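Long-range contacts in pyruvate-formate lyase-activating enzyme (Bacteroides vulgatus ATCC 8482, PDB 3CAN), which is probably a radical SAM activating enzyme, represented by a fragment with a parallel beta-alpha sheet of the partial-barrel kind: residues A[99-104]-A[157-162]; A[95-100]-A[127-132]; A[110-115]-A[169-174]. All coordinates share one frame; numbering follows the deposited sequence. Where two conformers were deposited one is given.

Interaction 1 of 3, residues A[99-104]-A[157-162]; sequences IPLIEG and QTPSEE
The carboxylate oxygen OE1 of E103 and the amide N of S160 share one water, which donates to E103 OE1 at 2.6 Å and accepts from S160 N at 3.0 Å. That water links the loop after strand 95-101 to the residue at the N-cap position of helix 161-173, where S160 OG caps V163 N. E103 reaches it through a chain whose CG stands anti to the backbone N (chi1 179°) and which then folds at chi2, swinging the acid toward the helix start. The backbones of E103 and Q157 also pair directly. E103 N donates to Q157 O at 2.9 Å, bent to 138° at the hydrogen, and Q157 N returns a straighter bond to E103 O at 3.1 Å. Two such reciprocal bonds between one pair of residues mark an antiparallel hydrogen-bonded pair, a single bridge in the loop just past the C-terminal end of strand 95-101, which belongs to a parallel beta-alpha sheet. The side chains of this bridge touch lightly: E103 CG lies 4.1 Å from Q157 OE1, with carboxylate and amide planes turned 55° apart. P159 packs against both E103 and L101, its CA 3.9 Å from E103 CB. Its CD sits 3.3 Å from L101 O, while its CG meets L101 CD2 at 3.9 Å, the two side chains crossing at a slant. L101 continues onto C167 of helix 161-173, and P159 also touches P133, so the proline is packed between the ends of two neighbouring strands.

Interaction 2 of 3, residues A[95-100]-A[127-132]; sequences YYIRIP and EIINLL
Strands 95-100 and 128-132 run parallel, their axes 4.7 Å apart at closest approach and 19° from exact alignment, and I97 and I99 each bond through both N and O to the partner strand. I97 N donates to I128 O, I97 O accepts from N130 N, and the same alternation puts I99 between N130 O and L132 N; the bond from L132 N to I99 O is 2.9 Å long. At the start of the pair E127 N adds a 2.8 Å bond to Y95 O, and a water joins Y95 N to E127 OE2, an oxygen that also forms a salt bridge with R124. Side chains alternate between two faces. On the face of Y96, R98, N130 and L132, the methyl I128 CG2 stands 3.7 Å from the centroid of the Y96 ring and only 9° off its normal, a CH-pi contact over the ring centre. I128 can present that methyl because its CG1 is anti to the backbone N (chi1 -168°), leaving CG2 between N and the carbonyl carbon. E127 CB approaches the same ring obliquely, 3.5 Å from Y96 CE1. These strands flank helix 109-121 in sequence, forming a beta-alpha-beta unit at neighbouring positions of the parallel sheet. On the opposite face I97, I99, I129 and L131 are buried: I99 CD1 meets I129 CG2 at 3.9 Å, and I99 CB meets L131 CD2 at 3.8 Å, each pair lying side by side and pointing the same way. Helix 161-173 covers I129 and L131, whereas I97 packs on I85 of helix 79-90. R98 starts out alongside N130, then bends at chi2 and chi3, leading its end away from strand 128-132, and NE forms a salt bridge with D61.

Interaction 3 of 3, residues A[110-115]-A[169-174]; sequences KNIKLS and QILTDY
Two helices of the layer that covers one face of the parallel sheet, 109-121 and 161-173, meet here nearly parallel: the axes of segments 110-115 and 169-173 approach to 9.3 Å and cross at -26°. No hydrogen bond joins the two segments, so apolar packing carries the contact. I170 is modelled in two conformers, which makes the detail at this residue uncertain; in the one described, its CG2 lies 3.9 Å from I112 CG2 and 3.7 Å from K113 CG, both residues crossing it at about a right angle. In I112, CG1 sits anti to the carbonyl carbon (chi1 -59°), which puts CG2 anti to the backbone N, turned to I170, and the same methyl lies 4.2 Å from L171 CG. L171 continues inward to I129 and L131, which places this seam between helices over strand 128-133 of the parallel sheet. K113, partly exposed, sends its extended aliphatic chain across I170, and its NZ forms a salt bridge with E109. Y174, the first residue to leave helical angles, brings OH to 4.2 Å from K113 CB and makes a weak hydrogen bond with E117.

Interaction 2 lies nearest the centre of the chain, about 6 Å from it centre to centre, against about 17 Å for interaction 1 and about 15 Å for interaction 3. Strand 95-101 serves the first two: I99 and P100 belong to both, and L101 N probably bonds to L132 O at 2.8 Å where they adjoin. Helix 161-173 serves interactions 1 and 3, by its capped start and its last turns respectively. Chemistry follows position: regular backbone bonding in the sheet, a lone bridge with a shared water past the strand end, and side-chain packing alone between helices. Interaction 3 joins interaction 2 through L171 CD2, 3.9 Å from I129 CD1, and interaction 1 through I112 CD1, 4.0 Å from L101 CD1.

Interaction 1 of 3, residues A[99-104]-A[157-162]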
loop_
_atom_site.group_PDB
_atom_site.type_symbol
_atom_site.label_atom_id
_atom_site.label_comp_id
_atom_site.label_asym_id
_atom_site.label_seq_id
_atom_site.Cartn_x
_atom_site.Cartn_y
_atom_site.Cartn_z
ATOM N N ILE A 99 -9.225 -3.440 5.981
ATOM C CA ILE A 99 -10.514 -3.967 5.567
ATOM C C ILE A 99 -10.801 -3.459 4.157
ATOM O O ILE A 99 -11.169 -2.302 3.978
ATOM C CB ILE A 99 -11.637 -3.570 6.528
ATOM C CG1 ILE A 99 -11.312 -4.046 7.946
ATOM C CG2 ILE A 99 -13.006 -4.157 6.035
ATOM C CD1 ILE A 99 -12.347 -3.595 8.990
ATOM N N PRO A 100 -10.576 -4.308 3.147
ATOM C CA PRO A 100 -11.010 -3.949 1.805
ATOM C C PRO A 100 -12.522 -3.899 1.861
ATOM O O PRO A 100 -13.140 -4.883 2.252
ATOM C CB PRO A 100 -10.476 -5.100 0.939
ATOM C CG PRO A 100 -9.406 -5.762 1.779
ATOM C CD PRO A 100 -9.929 -5.632 3.174
ATOM N N LEU A 101 -13.095 -2.734 1.567
ATOM C CA LEU A 101 -14.491 -2.452 1.872
ATOM C C LEU A 101 -15.302 -2.531 0.582
ATOM O O LEU A 101 -15.121 -1.716 -0.316
ATOM C CB LEU A 101 -14.609 -1.068 2.511
ATOM C CG LEU A 101 -15.944 -0.720 3.177
ATOM C CD1 LEU A 101 -16.266 -1.653 4.363
ATOM C CD2 LEU A 101 -15.941 0.731 3.631
ATOM N N ILE A 102 -16.165 -3.539 0.505
ATOM C CA ILE A 102 -16.855 -3.905 -0.730
ATOM C C ILE A 102 -18.353 -3.935 -0.458
ATOM O O ILE A 102 -18.824 -4.754 0.331
ATOM C CB ILE A 102 -16.400 -5.299 -1.234
ATOM C CG1 ILE A 102 -14.863 -5.391 -1.293
ATOM C CG2 ILE A 102 -17.015 -5.596 -2.612
ATOM C CD1 ILE A 102 -14.293 -6.796 -1.184
ATOM N N GLU A 103 -19.085 -3.020 -1.088
ATOM C CA GLU A 103 -20.531 -2.995 -0.983
ATOM C C GLU A 103 -21.043 -4.274 -1.626
ATOM O O GLU A 103 -20.715 -4.558 -2.788
ATOM C CB GLU A 103 -21.086 -1.763 -1.694
ATOM C CG GLU A 103 -22.592 -1.636 -1.678
ATOM C CD GLU A 103 -23.174 -1.543 -0.285
ATOM O OE1 GLU A 103 -22.710 -0.704 0.518
ATOM O OE2 GLU A 103 -24.123 -2.295 -0.000
ATOM N N GLY A 104 -21.829 -5.031 -0.863
ATOM C CA GLY A 104 -22.308 -6.346 -1.270
ATOM C C GLY A 104 -21.567 -7.522 -0.657
ATOM O O GLY A 104 -22.031 -8.656 -0.754
ATOM N N GLN A 157 -19.340 -3.700 -5.423
ATOM C CA GLN A 157 -19.386 -2.309 -5.826
ATOM C C GLN A 157 -18.601 -1.474 -4.840
ATOM O O GLN A 157 -18.342 -1.894 -3.711
ATOM C CB GLN A 157 -20.833 -1.822 -5.850
ATOM C CG GLN A 157 -21.774 -2.719 -6.630
ATOM C CD GLN A 157 -23.208 -2.246 -6.569
ATOM O OE1 GLN A 157 -23.600 -1.529 -5.647
ATOM N NE2 GLN A 157 -24.003 -2.647 -7.556
ATOM N N THR A 158 -18.231 -0.284 -5.287
ATOM C CA THR A 158 -17.609 0.709 -4.435
ATOM C C THR A 158 -18.654 1.177 -3.425
ATOM O O THR A 158 -19.771 1.519 -3.816
ATOM C CB THR A 158 -17.118 1.899 -5.286
ATOM O OG1 THR A 158 -16.263 1.402 -6.324
ATOM C CG2 THR A 158 -16.360 2.916 -4.437
ATOM N N PRO A 159 -18.315 1.159 -2.124
ATOM C CA PRO A 159 -19.277 1.705 -1.168
ATOM C C PRO A 159 -19.426 3.223 -1.334
ATOM O O PRO A 159 -18.446 3.923 -1.627
ATOM C CB PRO A 159 -18.676 1.338 0.193
ATOM C CG PRO A 159 -17.214 1.183 -0.063
ATOM C CD PRO A 159 -17.090 0.667 -1.464
ATOM N N SER A 160 -20.655 3.711 -1.178
ATOM C CA SER A 160 -20.936 5.142 -1.262
ATOM C C SER A 160 -20.133 5.903 -0.215
ATOM O O SER A 160 -19.691 5.325 0.777
ATOM C CB SER A 160 -22.423 5.398 -1.030
ATOM O OG SER A 160 -22.808 4.992 0.273
ATOM N N GLU A 161 -19.944 7.198 -0.444
ATOM C CA GLU A 161 -19.295 8.054 0.542
ATOM C C GLU A 161 -20.027 7.970 1.887
ATOM O O GLU A 161 -19.392 7.969 2.945
ATOM C CB GLU A 161 -19.231 9.505 0.051
ATOM C CG GLU A 161 -18.407 10.428 0.946
ATOM C CD GLU A 161 -18.147 11.802 0.334
ATOM O OE1 GLU A 161 -18.709 12.124 -0.737
ATOM O OE2 GLU A 161 -17.368 12.571 0.932
ATOM N N GLU A 162 -21.355 7.880 1.836
ATOM C CA GLU A 162 -22.174 7.798 3.044
ATOM C C GLU A 162 -21.864 6.528 3.826
ATOM O O GLU A 162 -21.677 6.574 5.038
ATOM C CB GLU A 162 -23.665 7.843 2.696
ATOM C CG GLU A 162 -24.577 7.975 3.911
ATOM C CD GLU A 162 -26.055 7.957 3.555
ATOM O OE1 GLU A 162 -26.429 8.461 2.471
ATOM O OE2 GLU A 162 -26.849 7.447 4.378
HETATM O O HOH W 1 -22.716 1.535 -0.854
#

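Interaction 2 of 3, residues A[95-100]-A[127-132]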
loop_
_atom_site.group_PDB
_atom_site.type_symbol
_atom_site.label_atom_id
_atom_site.label_comp_id
_atom_site.label_asym_id
_atom_site.label_seq_id
_atom_site.Cartn_x
_atom_site.Cartn_y
_atom_site.Cartn_z
ATOM N N TYR A 95 0.187 -3.367 15.400
ATOM C CA TYR A 95 -0.401 -3.918 14.192
ATOM C C TYR A 95 -1.398 -2.959 13.569
ATOM O O TYR A 95 -2.017 -2.130 14.268
ATOM C CB TYR A 95 -1.049 -5.286 14.470
ATOM C CG TYR A 95 -2.266 -5.269 15.393
ATOM C CD1 TYR A 95 -3.547 -5.440 14.886
ATOM C CD2 TYR A 95 -2.123 -5.108 16.765
ATOM C CE1 TYR A 95 -4.661 -5.435 15.714
ATOM C CE2 TYR A 95 -3.240 -5.105 17.608
ATOM C CZ TYR A 95 -4.493 -5.266 17.076
ATOM O OH TYR A 95 -5.590 -5.262 17.910
ATOM N N TYR A 96 -1.554 -3.086 12.255
ATOM C CA TYR A 96 -2.595 -2.410 11.497
ATOM C C TYR A 96 -3.594 -3.466 11.031
ATOM O O TYR A 96 -3.210 -4.594 10.684
ATOM C CB TYR A 96 -2.054 -1.757 10.213
ATOM C CG TYR A 96 -1.180 -0.531 10.321
ATOM C CD1 TYR A 96 -0.704 -0.051 11.529
ATOM C CD2 TYR A 96 -0.784 0.127 9.158
ATOM C CE1 TYR A 96 0.128 1.083 11.577
ATOM C CE2 TYR A 96 0.029 1.245 9.195
ATOM C CZ TYR A 96 0.477 1.719 10.406
ATOM O OH TYR A 96 1.292 2.825 10.416
ATOM N N ILE A 97 -4.862 -3.075 10.980
ATOM C CA ILE A 97 -5.906 -3.889 10.378
ATOM C C ILE A 97 -6.356 -3.223 9.076
ATOM O O ILE A 97 -6.635 -2.028 9.050
ATOM C CB ILE A 97 -7.113 -4.042 11.322
ATOM C CG1 ILE A 97 -6.709 -4.844 12.563
ATOM C CG2 ILE A 97 -8.280 -4.725 10.584
ATOM C CD1 ILE A 97 -6.450 -6.342 12.313
ATOM N N ARG A 98 -6.418 -3.999 8.000
ATOM C CA ARG A 98 -6.924 -3.530 6.728
ATOM C C ARG A 98 -8.230 -4.227 6.384
ATOM O O ARG A 98 -8.335 -5.446 6.493
ATOM C CB ARG A 98 -5.891 -3.754 5.630
ATOM C CG ARG A 98 -4.600 -3.002 5.897
ATOM C CD ARG A 98 -3.574 -3.902 6.537
ATOM N NE ARG A 98 -2.984 -4.771 5.516
ATOM C CZ ARG A 98 -2.041 -4.384 4.655
ATOM N NH1 ARG A 98 -1.552 -3.141 4.694
ATOM N NH2 ARG A 98 -1.569 -5.251 3.758
ATOM N N ILE A 99 -9.225 -3.440 5.981
ATOM C CA ILE A 99 -10.514 -3.967 5.567
ATOM C C ILE A 99 -10.801 -3.459 4.157
ATOM O O ILE A 99 -11.169 -2.302 3.978
ATOM C CB ILE A 99 -11.637 -3.570 6.528
ATOM C CG1 ILE A 99 -11.312 -4.046 7.946
ATOM C CG2 ILE A 99 -13.006 -4.157 6.035
ATOM C CD1 ILE A 99 -12.347 -3.595 8.990
ATOM N N PRO A 100 -10.576 -4.308 3.147
ATOM C CA PRO A 100 -11.010 -3.949 1.805
ATOM C C PRO A 100 -12.522 -3.899 1.861
ATOM O O PRO A 100 -13.140 -4.883 2.252
ATOM C CB PRO A 100 -10.476 -5.100 0.939
ATOM C CG PRO A 100 -9.406 -5.762 1.779
ATOM C CD PRO A 100 -9.929 -5.632 3.174
ATOM N N GLU A 127 -3.070 -0.002 15.700
ATOM C CA GLU A 127 -2.587 1.368 15.542
ATOM C C GLU A 127 -3.571 2.189 14.719
ATOM O O GLU A 127 -3.834 3.367 14.994
ATOM C CB GLU A 127 -1.243 1.380 14.821
ATOM C CG GLU A 127 -0.126 0.677 15.564
ATOM C CD GLU A 127 0.138 1.267 16.923
ATOM O OE1 GLU A 127 0.748 2.359 16.980
ATOM O OE2 GLU A 127 -0.249 0.648 17.935
ATOM N N ILE A 128 -4.081 1.555 13.679
ATOM C CA ILE A 128 -5.059 2.141 12.785
ATOM C C ILE A 128 -5.792 1.008 12.076
ATOM O O ILE A 128 -5.256 -0.099 11.911
ATOM C CB ILE A 128 -4.399 3.074 11.725
ATOM C CG1 ILE A 128 -5.438 3.923 10.983
ATOM C CG2 ILE A 128 -3.586 2.268 10.693
ATOM C CD1 ILE A 128 -6.163 4.879 11.833
ATOM N N ILE A 129 -7.036 1.284 11.709
ATOM C CA ILE A 129 -7.809 0.420 10.834
ATOM C C ILE A 129 -7.977 1.156 9.503
ATOM O O ILE A 129 -8.584 2.227 9.459
ATOM C CB ILE A 129 -9.179 0.077 11.432
ATOM C CG1 ILE A 129 -9.036 -0.620 12.790
ATOM C CG2 ILE A 129 -9.972 -0.824 10.476
ATOM C CD1 ILE A 129 -10.346 -0.676 13.596
ATOM N N ASN A 130 -7.426 0.586 8.436
ATOM C CA ASN A 130 -7.520 1.160 7.095
ATOM C C ASN A 130 -8.677 0.549 6.326
ATOM O O ASN A 130 -8.652 -0.647 6.009
ATOM C CB ASN A 130 -6.234 0.915 6.311
ATOM C CG ASN A 130 -5.030 1.499 6.991
ATOM O OD1 ASN A 130 -4.868 2.719 7.036
ATOM N ND2 ASN A 130 -4.186 0.632 7.552
ATOM N N LEU A 131 -9.695 1.358 6.057
ATOM C CA LEU A 131 -10.802 0.953 5.190
ATOM C C LEU A 131 -10.407 1.296 3.753
ATOM O O LEU A 131 -10.143 2.453 3.435
ATOM C CB LEU A 131 -12.110 1.655 5.585
ATOM C CG LEU A 131 -12.579 1.481 7.033
ATOM C CD1 LEU A 131 -13.947 2.148 7.238
ATOM C CD2 LEU A 131 -12.618 0.004 7.414
ATOM N N LEU A 132 -10.332 0.281 2.904
ATOM C CA LEU A 132 -9.881 0.441 1.525
ATOM C C LEU A 132 -11.058 0.192 0.578
ATOM O O LEU A 132 -11.330 -0.957 0.212
ATOM C CB LEU A 132 -8.738 -0.537 1.242
ATOM C CG LEU A 132 -7.645 -0.544 2.314
ATOM C CD1 LEU A 132 -6.665 -1.686 2.106
ATOM C CD2 LEU A 132 -6.916 0.803 2.341
HETATM O O HOH W 2 -1.275 -1.858 17.766
#

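Interaction 3 of 3, residues A[110-115]-A[169-174]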
loop_
_atom_site.group_PDB
_atom_site.type_symbol
_atom_site.label_atom_id
_atom_site.label_comp_id
_atom_site.label_asym_id
_atom_site.label_seq_id
_atom_site.Cartn_x
_atom_site.Cartn_y
_atom_site.Cartn_z
ATOM N N LYS A 110 -23.792 -4.803 10.207
ATOM C CA LYS A 110 -23.542 -5.974 11.047
ATOM C C LYS A 110 -22.067 -6.373 11.026
ATOM O O LYS A 110 -21.443 -6.499 12.078
ATOM C CB LYS A 110 -24.396 -7.163 10.626
ATOM C CG LYS A 110 -24.138 -8.411 11.471
ATOM C CD LYS A 110 -25.040 -9.541 11.054
ATOM C CE LYS A 110 -24.644 -10.850 11.707
ATOM N NZ LYS A 110 -25.461 -11.992 11.130
ATOM N N ASN A 111 -21.501 -6.553 9.837
ATOM C CA ASN A 111 -20.103 -6.978 9.766
ATOM C C ASN A 111 -19.144 -5.987 10.399
ATOM O O ASN A 111 -18.199 -6.375 11.094
ATOM C CB ASN A 111 -19.649 -7.213 8.334
ATOM C CG ASN A 111 -18.239 -7.731 8.279
ATOM O OD1 ASN A 111 -17.955 -8.806 8.811
ATOM N ND2 ASN A 111 -17.328 -6.950 7.662
ATOM N N ILE A 112 -19.373 -4.705 10.150
ATOM C CA ILE A 112 -18.483 -3.678 10.672
ATOM C C ILE A 112 -18.612 -3.575 12.184
ATOM O O ILE A 112 -17.609 -3.426 12.877
ATOM C CB ILE A 112 -18.710 -2.320 9.973
ATOM C CG1 ILE A 112 -18.461 -2.461 8.458
ATOM C CG2 ILE A 112 -17.821 -1.239 10.568
ATOM C CD1 ILE A 112 -17.059 -2.947 8.069
ATOM N N LYS A 113 -19.833 -3.687 12.710
ATOM C CA LYS A 113 -20.016 -3.717 14.164
ATOM C C LYS A 113 -19.366 -4.947 14.804
ATOM O O LYS A 113 -18.694 -4.823 15.829
ATOM C CB LYS A 113 -21.497 -3.611 14.564
ATOM C CG LYS A 113 -22.095 -2.208 14.338
ATOM C CD LYS A 113 -23.541 -2.147 14.771
ATOM C CE LYS A 113 -24.053 -0.732 14.676
ATOM N NZ LYS A 113 -25.498 -0.643 15.063
ATOM N N LEU A 114 -19.529 -6.119 14.200
ATOM C CA LEU A 114 -18.908 -7.339 14.745
ATOM C C LEU A 114 -17.390 -7.193 14.728
ATOM O O LEU A 114 -16.704 -7.600 15.665
ATOM C CB LEU A 114 -19.339 -8.567 13.941
ATOM C CG LEU A 114 -20.801 -8.981 14.132
ATOM C CD1 LEU A 114 -21.116 -10.122 13.147
ATOM C CD2 LEU A 114 -21.112 -9.367 15.599
ATOM N N SER A 115 -16.875 -6.598 13.651
ATOM C CA SER A 115 -15.444 -6.328 13.519
ATOM C C SER A 115 -14.958 -5.394 14.628
ATOM O O SER A 115 -13.937 -5.647 15.270
ATOM C CB SER A 115 -15.138 -5.711 12.144
ATOM O OG SER A 115 -15.444 -6.595 11.070
ATOM N N GLN A 169 -17.546 5.912 11.402
ATOM C CA GLN A 169 -18.233 6.303 12.626
ATOM C C GLN A 169 -18.409 5.129 13.583
ATOM O O GLN A 169 -18.202 5.273 14.784
ATOM C CB GLN A 169 -19.601 6.923 12.330
ATOM C CG GLN A 169 -20.263 7.557 13.546
ATOM C CD GLN A 169 -19.431 8.702 14.111
ATOM O OE1 GLN A 169 -19.135 9.668 13.411
ATOM N NE2 GLN A 169 -19.034 8.585 15.370
ATOM N N ILE A 170 -18.818 3.981 13.051
ATOM C CA ILE A 170 -18.998 2.773 13.862
ATOM C C ILE A 170 -17.702 2.433 14.596
ATOM O O ILE A 170 -17.678 2.248 15.811
ATOM C CB ILE A 170 -19.431 1.567 12.990
ATOM C CG1 ILE A 170 -20.867 1.760 12.482
ATOM C CG2 ILE A 170 -19.335 0.259 13.782
ATOM C CD1 ILE A 170 -21.214 0.905 11.274
ATOM N N LEU A 171 -16.609 2.351 13.850
ATOM C CA LEU A 171 -15.335 1.994 14.450
ATOM C C LEU A 171 -14.914 3.022 15.519
ATOM O O LEU A 171 -14.459 2.645 16.604
ATOM C CB LEU A 171 -14.273 1.833 13.354
ATOM C CG LEU A 171 -14.496 0.643 12.423
ATOM C CD1 LEU A 171 -13.661 0.777 11.134
ATOM C CD2 LEU A 171 -14.209 -0.684 13.157
ATOM N N THR A 172 -15.102 4.302 15.210
ATOM C CA THR A 172 -14.813 5.390 16.132
ATOM C C THR A 172 -15.670 5.277 17.393
ATOM O O THR A 172 -15.168 5.467 18.502
ATOM C CB THR A 172 -15.030 6.766 15.453
ATOM O OG1 THR A 172 -14.236 6.847 14.254
ATOM C CG2 THR A 172 -14.644 7.899 16.387
ATOM N N ASP A 173 -16.954 4.956 17.220
ATOM C CA ASP A 173 -17.873 4.785 18.350
ATOM C C ASP A 173 -17.435 3.691 19.328
ATOM O O ASP A 173 -17.740 3.775 20.516
ATOM C CB ASP A 173 -19.299 4.483 17.854
ATOM C CG ASP A 173 -19.998 5.701 17.245
ATOM O OD1 ASP A 173 -19.538 6.849 17.427
ATOM O OD2 ASP A 173 -21.031 5.496 16.567
ATOM N N TYR A 174 -16.727 2.673 18.829
ATOM C CA TYR A 174 -16.205 1.586 19.664
ATOM C C TYR A 174 -14.804 1.880 20.204
ATOM O O TYR A 174 -14.163 1.009 20.805
ATOM C CB TYR A 174 -16.203 0.266 18.877
ATOM C CG TYR A 174 -17.550 -0.407 18.808
ATOM C CD1 TYR A 174 -18.399 -0.199 17.733
ATOM C CD2 TYR A 174 -17.962 -1.288 19.809
ATOM C CE1 TYR A 174 -19.645 -0.823 17.661
ATOM C CE2 TYR A 174 -19.201 -1.911 19.749
ATOM C CZ TYR A 174 -20.036 -1.688 18.664
ATOM O OH TYR A 174 -21.267 -2.324 18.587
#